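Local structure of hypothetical protein (Ruminococcus gnavus, 4QAN) at residues A[301-313]-A[324-336]. The protein is of unknown function but adopts a cystatin-like fold, as a divergent member of the NTF2-like superfamily, and can bind a magnesium ion. Sequence-based numbering, arbitrary orientation.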
loop_
_atom_site.group_PDB
_atom_site.type_symbol
_atom_site.label_atom_id
_atom_site.label_comp_id
_atom_site.label_asym_id
_atom_site.label_seq_id
_atom_site.Cartn_x
_atom_site.Cartn_y
_atom_site.Cartn_z
ATOM N N TYR A 301 -3.502 15.931 -14.348
ATOM C CA TYR A 301 -4.699 16.066 -15.185
ATOM C C TYR A 301 -5.934 15.340 -14.647
ATOM O O TYR A 301 -7.011 15.380 -15.275
ATOM C CB TYR A 301 -4.401 15.612 -16.605
ATOM C CG TYR A 301 -3.342 16.435 -17.287
ATOM C CD1 TYR A 301 -3.564 17.776 -17.573
ATOM C CD2 TYR A 301 -2.121 15.879 -17.657
ATOM C CE1 TYR A 301 -2.604 18.547 -18.202
ATOM C CE2 TYR A 301 -1.154 16.643 -18.301
ATOM C CZ TYR A 301 -1.404 17.979 -18.568
ATOM O OH TYR A 301 -0.466 18.766 -19.205
HETATM N N MSE A 302 -5.788 14.697 -13.486
HETATM C CA MSE A 302 -6.913 14.102 -12.779
HETATM C C MSE A 302 -7.949 15.141 -12.394
HETATM O O MSE A 302 -9.113 14.812 -12.156
HETATM C CB MSE A 302 -6.449 13.341 -11.526
HETATM C CG MSE A 302 -5.671 12.085 -11.880
HETATM SE SE MSE A 302 -6.870 10.811 -12.799
HETATM C CE MSE A 302 -5.451 9.990 -13.865
ATOM N N VAL A 303 -7.554 16.407 -12.336
ATOM C CA VAL A 303 -8.514 17.466 -12.085
ATOM C C VAL A 303 -9.532 17.589 -13.238
ATOM O O VAL A 303 -10.582 18.200 -13.079
ATOM C CB VAL A 303 -7.809 18.800 -11.821
ATOM C CG1 VAL A 303 -7.173 19.351 -13.075
ATOM C CG2 VAL A 303 -8.796 19.802 -11.257
ATOM N N TYR A 304 -9.217 17.014 -14.390
ATOM C CA TYR A 304 -10.147 16.986 -15.514
ATOM C C TYR A 304 -10.673 15.591 -15.784
ATOM O O TYR A 304 -11.102 15.288 -16.890
ATOM C CB TYR A 304 -9.491 17.581 -16.763
ATOM C CG TYR A 304 -9.073 19.017 -16.550
ATOM C CD1 TYR A 304 -10.018 19.985 -16.188
ATOM C CD2 TYR A 304 -7.747 19.415 -16.709
ATOM C CE1 TYR A 304 -9.651 21.295 -15.982
ATOM C CE2 TYR A 304 -7.376 20.734 -16.513
ATOM C CZ TYR A 304 -8.333 21.664 -16.147
ATOM O OH TYR A 304 -7.983 22.973 -15.941
ATOM N N LEU A 305 -10.663 14.740 -14.766
ATOM C CA LEU A 305 -11.440 13.528 -14.833
ATOM C C LEU A 305 -12.849 13.892 -14.402
ATOM O O LEU A 305 -13.078 14.202 -13.233
ATOM C CB LEU A 305 -10.876 12.448 -13.931
ATOM C CG LEU A 305 -11.721 11.183 -13.909
ATOM C CD1 LEU A 305 -11.566 10.464 -15.225
ATOM C CD2 LEU A 305 -11.312 10.304 -12.753
ATOM N N ASP A 306 -13.773 13.862 -15.365
ATOM C CA ASP A 306 -15.164 14.200 -15.137
ATOM C C ASP A 306 -16.074 13.022 -15.348
ATOM O O ASP A 306 -15.939 12.256 -16.303
ATOM C CB ASP A 306 -15.615 15.298 -16.094
ATOM C CG ASP A 306 -15.221 16.678 -15.625
ATOM O OD1 ASP A 306 -15.571 17.023 -14.477
ATOM O OD2 ASP A 306 -14.572 17.410 -16.407
ATOM N N LEU A 307 -17.034 12.918 -14.451
ATOM C CA LEU A 307 -18.101 11.970 -14.574
ATOM C C LEU A 307 -19.213 12.612 -15.444
ATOM O O LEU A 307 -19.700 13.692 -15.149
ATOM C CB LEU A 307 -18.580 11.657 -13.157
ATOM C CG LEU A 307 -19.162 10.307 -12.782
ATOM C CD1 LEU A 307 -18.277 9.143 -13.177
ATOM C CD2 LEU A 307 -19.388 10.336 -11.282
ATOM N N ILE A 308 -19.577 11.978 -16.550
ATOM C CA ILE A 308 -20.711 12.446 -17.350
ATOM C C ILE A 308 -22.027 11.927 -16.756
ATOM O O ILE A 308 -23.023 12.644 -16.694
ATOM C CB ILE A 308 -20.578 11.993 -18.815
ATOM C CG1 ILE A 308 -19.360 12.656 -19.467
ATOM C CG2 ILE A 308 -21.831 12.344 -19.614
ATOM C CD1 ILE A 308 -18.907 11.965 -20.731
ATOM N N LYS A 309 -22.019 10.672 -16.321
ATOM C CA LYS A 309 -23.211 10.014 -15.824
ATOM C C LYS A 309 -22.854 8.780 -14.988
ATOM O O LYS A 309 -21.894 8.069 -15.295
ATOM C CB LYS A 309 -24.084 9.600 -17.005
ATOM C CG LYS A 309 -25.563 9.515 -16.677
ATOM C CD LYS A 309 -26.387 9.645 -17.945
ATOM C CE LYS A 309 -27.869 9.441 -17.693
ATOM N NZ LYS A 309 -28.584 9.514 -18.989
ATOM N N VAL A 310 -23.616 8.556 -13.920
ATOM C CA VAL A 310 -23.572 7.315 -13.151
ATOM C C VAL A 310 -24.859 6.533 -13.432
ATOM O O VAL A 310 -25.946 6.983 -13.078
ATOM C CB VAL A 310 -23.463 7.611 -11.659
ATOM C CG1 VAL A 310 -23.406 6.306 -10.857
ATOM C CG2 VAL A 310 -22.240 8.483 -11.412
ATOM N N ILE A 311 -24.741 5.375 -14.081
ATOM C CA ILE A 311 -25.910 4.720 -14.670
ATOM C C ILE A 311 -26.157 3.356 -14.049
ATOM O O ILE A 311 -25.254 2.522 -14.040
ATOM C CB ILE A 311 -25.731 4.513 -16.183
ATOM C CG1 ILE A 311 -25.311 5.823 -16.849
ATOM C CG2 ILE A 311 -27.021 3.996 -16.789
ATOM C CD1 ILE A 311 -24.835 5.643 -18.266
ATOM N N PRO A 312 -27.386 3.106 -13.565
ATOM C CA PRO A 312 -27.634 1.825 -12.929
ATOM C C PRO A 312 -27.565 0.680 -13.922
ATOM O O PRO A 312 -28.064 0.784 -15.063
ATOM C CB PRO A 312 -29.069 1.970 -12.396
ATOM C CG PRO A 312 -29.710 2.940 -13.337
ATOM C CD PRO A 312 -28.614 3.918 -13.667
ATOM N N ILE A 313 -26.949 -0.414 -13.491
ATOM C CA ILE A 313 -26.954 -1.641 -14.274
ATOM C C ILE A 313 -28.081 -2.542 -13.777
ATOM O O ILE A 313 -28.194 -2.809 -12.582
ATOM C CB ILE A 313 -25.594 -2.350 -14.157
ATOM C CG1 ILE A 313 -24.482 -1.431 -14.684
ATOM C CG2 ILE A 313 -25.593 -3.684 -14.892
ATOM C CD1 ILE A 313 -23.086 -1.925 -14.351
ATOM N N GLN A 324 -25.019 -2.668 -8.756
ATOM C CA GLN A 324 -23.973 -2.363 -9.719
ATOM C C GLN A 324 -24.328 -1.144 -10.565
ATOM O O GLN A 324 -25.468 -0.978 -11.021
ATOM C CB GLN A 324 -23.710 -3.557 -10.623
ATOM C CG GLN A 324 -22.941 -4.663 -9.942
ATOM C CD GLN A 324 -22.781 -5.875 -10.834
ATOM O OE1 GLN A 324 -22.154 -5.807 -11.890
ATOM N NE2 GLN A 324 -23.339 -6.990 -10.409
ATOM N N TYR A 325 -23.327 -0.301 -10.771
ATOM C CA TYR A 325 -23.502 0.942 -11.483
ATOM C C TYR A 325 -22.334 1.106 -12.444
ATOM O O TYR A 325 -21.223 0.663 -12.148
ATOM C CB TYR A 325 -23.555 2.112 -10.474
ATOM C CG TYR A 325 -24.922 2.309 -9.853
ATOM C CD1 TYR A 325 -25.337 1.556 -8.748
ATOM C CD2 TYR A 325 -25.817 3.245 -10.386
ATOM C CE1 TYR A 325 -26.599 1.727 -8.199
ATOM C CE2 TYR A 325 -27.074 3.422 -9.838
ATOM C CZ TYR A 325 -27.463 2.659 -8.749
ATOM O OH TYR A 325 -28.723 2.854 -8.219
ATOM N N ALA A 326 -22.591 1.755 -13.582
ATOM C CA ALA A 326 -21.548 2.119 -14.537
ATOM C C ALA A 326 -21.239 3.594 -14.436
ATOM O O ALA A 326 -22.134 4.412 -14.324
ATOM C CB ALA A 326 -21.991 1.779 -15.951
ATOM N N GLY A 327 -19.957 3.930 -14.454
ATOM C CA GLY A 327 -19.503 5.319 -14.517
ATOM C C GLY A 327 -19.145 5.636 -15.964
ATOM O O GLY A 327 -18.440 4.859 -16.613
ATOM N N LEU A 328 -19.666 6.744 -16.481
ATOM C CA LEU A 328 -19.296 7.239 -17.809
ATOM C C LEU A 328 -18.521 8.536 -17.616
ATOM O O LEU A 328 -18.979 9.427 -16.897
ATOM C CB LEU A 328 -20.539 7.468 -18.668
ATOM C CG LEU A 328 -20.331 8.068 -20.055
ATOM C CD1 LEU A 328 -19.559 7.097 -20.928
ATOM C CD2 LEU A 328 -21.664 8.422 -20.707
ATOM N N TYR A 329 -17.341 8.628 -18.235
ATOM C CA TYR A 329 -16.389 9.691 -17.926
ATOM C C TYR A 329 -15.924 10.455 -19.154
ATOM O O TYR A 329 -16.006 9.966 -20.272
ATOM C CB TYR A 329 -15.118 9.123 -17.275
ATOM C CG TYR A 329 -15.316 8.252 -16.053
ATOM C CD1 TYR A 329 -15.724 6.935 -16.184
ATOM C CD2 TYR A 329 -15.057 8.735 -14.777
ATOM C CE1 TYR A 329 -15.895 6.138 -15.090
ATOM C CE2 TYR A 329 -15.206 7.932 -13.661
ATOM C CZ TYR A 329 -15.633 6.625 -13.830
ATOM O OH TYR A 329 -15.805 5.794 -12.754
ATOM N N SER A 330 -15.422 11.658 -18.906
ATOM C CA SER A 330 -14.498 12.332 -19.802
ATOM C C SER A 330 -13.222 12.551 -19.003
ATOM O O SER A 330 -13.219 13.282 -18.008
ATOM C CB SER A 330 -15.051 13.681 -20.287
ATOM O OG SER A 330 -14.038 14.456 -20.929
ATOM N N TYR A 331 -12.151 11.890 -19.422
ATOM C CA TYR A 331 -10.828 12.142 -18.874
ATOM C C TYR A 331 -10.083 12.974 -19.891
ATOM O O TYR A 331 -9.604 12.447 -20.893
ATOM C CB TYR A 331 -10.046 10.842 -18.614
ATOM C CG TYR A 331 -8.618 11.116 -18.175
ATOM C CD1 TYR A 331 -8.354 11.644 -16.910
ATOM C CD2 TYR A 331 -7.533 10.893 -19.025
ATOM C CE1 TYR A 331 -7.063 11.909 -16.496
ATOM C CE2 TYR A 331 -6.235 11.166 -18.611
ATOM C CZ TYR A 331 -6.009 11.673 -17.344
ATOM O OH TYR A 331 -4.729 11.971 -16.907
ATOM N N ASN A 332 -9.986 14.271 -19.635
ATOM C CA ASN A 332 -9.349 15.216 -20.565
ATOM C C ASN A 332 -9.845 15.060 -21.999
ATOM O O ASN A 332 -9.069 15.130 -22.959
ATOM C CB ASN A 332 -7.827 15.098 -20.494
ATOM C CG ASN A 332 -7.289 15.515 -19.143
ATOM O OD1 ASN A 332 -6.754 16.619 -18.979
ATOM N ND2 ASN A 332 -7.483 14.655 -18.146
ATOM N N GLY A 333 -11.151 14.852 -22.127
ATOM C CA GLY A 333 -11.818 14.825 -23.416
ATOM C C GLY A 333 -11.941 13.457 -24.039
ATOM O O GLY A 333 -12.580 13.315 -25.081
ATOM N N LYS A 334 -11.309 12.455 -23.442
ATOM C CA LYS A 334 -11.472 11.077 -23.895
ATOM C C LYS A 334 -12.442 10.391 -22.972
ATOM O O LYS A 334 -12.387 10.586 -21.764
ATOM C CB LYS A 334 -10.132 10.341 -23.945
ATOM C CG LYS A 334 -9.197 10.931 -24.991
ATOM C CD LYS A 334 -7.988 10.056 -25.273
ATOM C CE LYS A 334 -7.291 10.491 -26.556
ATOM N NZ LYS A 334 -6.188 9.570 -26.937
ATOM N N ASN A 335 -13.337 9.604 -23.559
ATOM C CA ASN A 335 -14.448 8.981 -22.843
ATOM C C ASN A 335 -14.168 7.548 -22.472
ATOM O O ASN A 335 -13.666 6.771 -23.292
ATOM C CB ASN A 335 -15.711 9.027 -23.692
ATOM C CG ASN A 335 -16.089 10.430 -24.060
ATOM O OD1 ASN A 335 -16.149 10.782 -25.238
ATOM N ND2 ASN A 335 -16.310 11.258 -23.048
ATOM N N TYR A 336 -14.510 7.205 -21.231
ATOM C CA TYR A 336 -14.297 5.869 -20.700
ATOM C C TYR A 336 -15.532 5.394 -19.953
ATOM O O TYR A 336 -16.399 6.186 -19.576
ATOM C CB TYR A 336 -13.102 5.859 -19.745
ATOM C CG TYR A 336 -11.791 6.195 -20.410
ATOM C CD1 TYR A 336 -11.385 7.522 -20.570
ATOM C CD2 TYR A 336 -10.963 5.191 -20.904
ATOM C CE1 TYR A 336 -10.185 7.836 -21.190
ATOM C CE2 TYR A 336 -9.760 5.494 -21.531
ATOM C CZ TYR A 336 -9.377 6.816 -21.673
ATOM O OH TYR A 336 -8.192 7.123 -22.289
HETATM O O HOH W 1 -3.053 13.105 -15.184
HETATM O O HOH W 2 -28.125 -1.065 -10.464
#
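Leu307 CD1 lies over one face of the Tyr329 ring, 3.7 Å from the centroid, in a CH-pi contact. Tyr336 O sits in plane at the edge of that ring, and Tyr329 OH is hydrogen-bonded with Thr338 OG1 and Tyr340 OH. On the Tyr331 ring, Asn332 ND2 stands over the centre of one face. Leu305 CB and a water lie at its edge; the water links Tyr331 OH to Tyr301 N. Met302, here selenomethionine, brings SE obliquely to 5.0 Å from the centroid of the Tyr331 ring, a Met-aromatic contact.

Strands 305-313 and 324-331 form an antiparallel hairpin in the mixed sheet of this cystatin-like fold. A classic beta bulge sets Ile308 and Lys309 opposite Leu328. Leu328 O takes a short bond from Ile308 N (2.6 Å) and a weak one from Lys309 N (3.3 Å). Helix 371-378 covers Leu328 and Ile311.

In the type I' turn from Tyr331 to Lys334, chi1 of Asn332 (-65°) sets CG beside the backbone N and carries the amide over the Tyr331 ring, toward Tyr301. Asn332 ND2 donates to Tyr301 O at 3.0 Å, nearly straight (168°). Tyr304 N reaches the same oxygen from the opposite face. With an alanine here, Tyr301 O is likely to lose one of these two donors, and the Tyr331 ring the amide over its face.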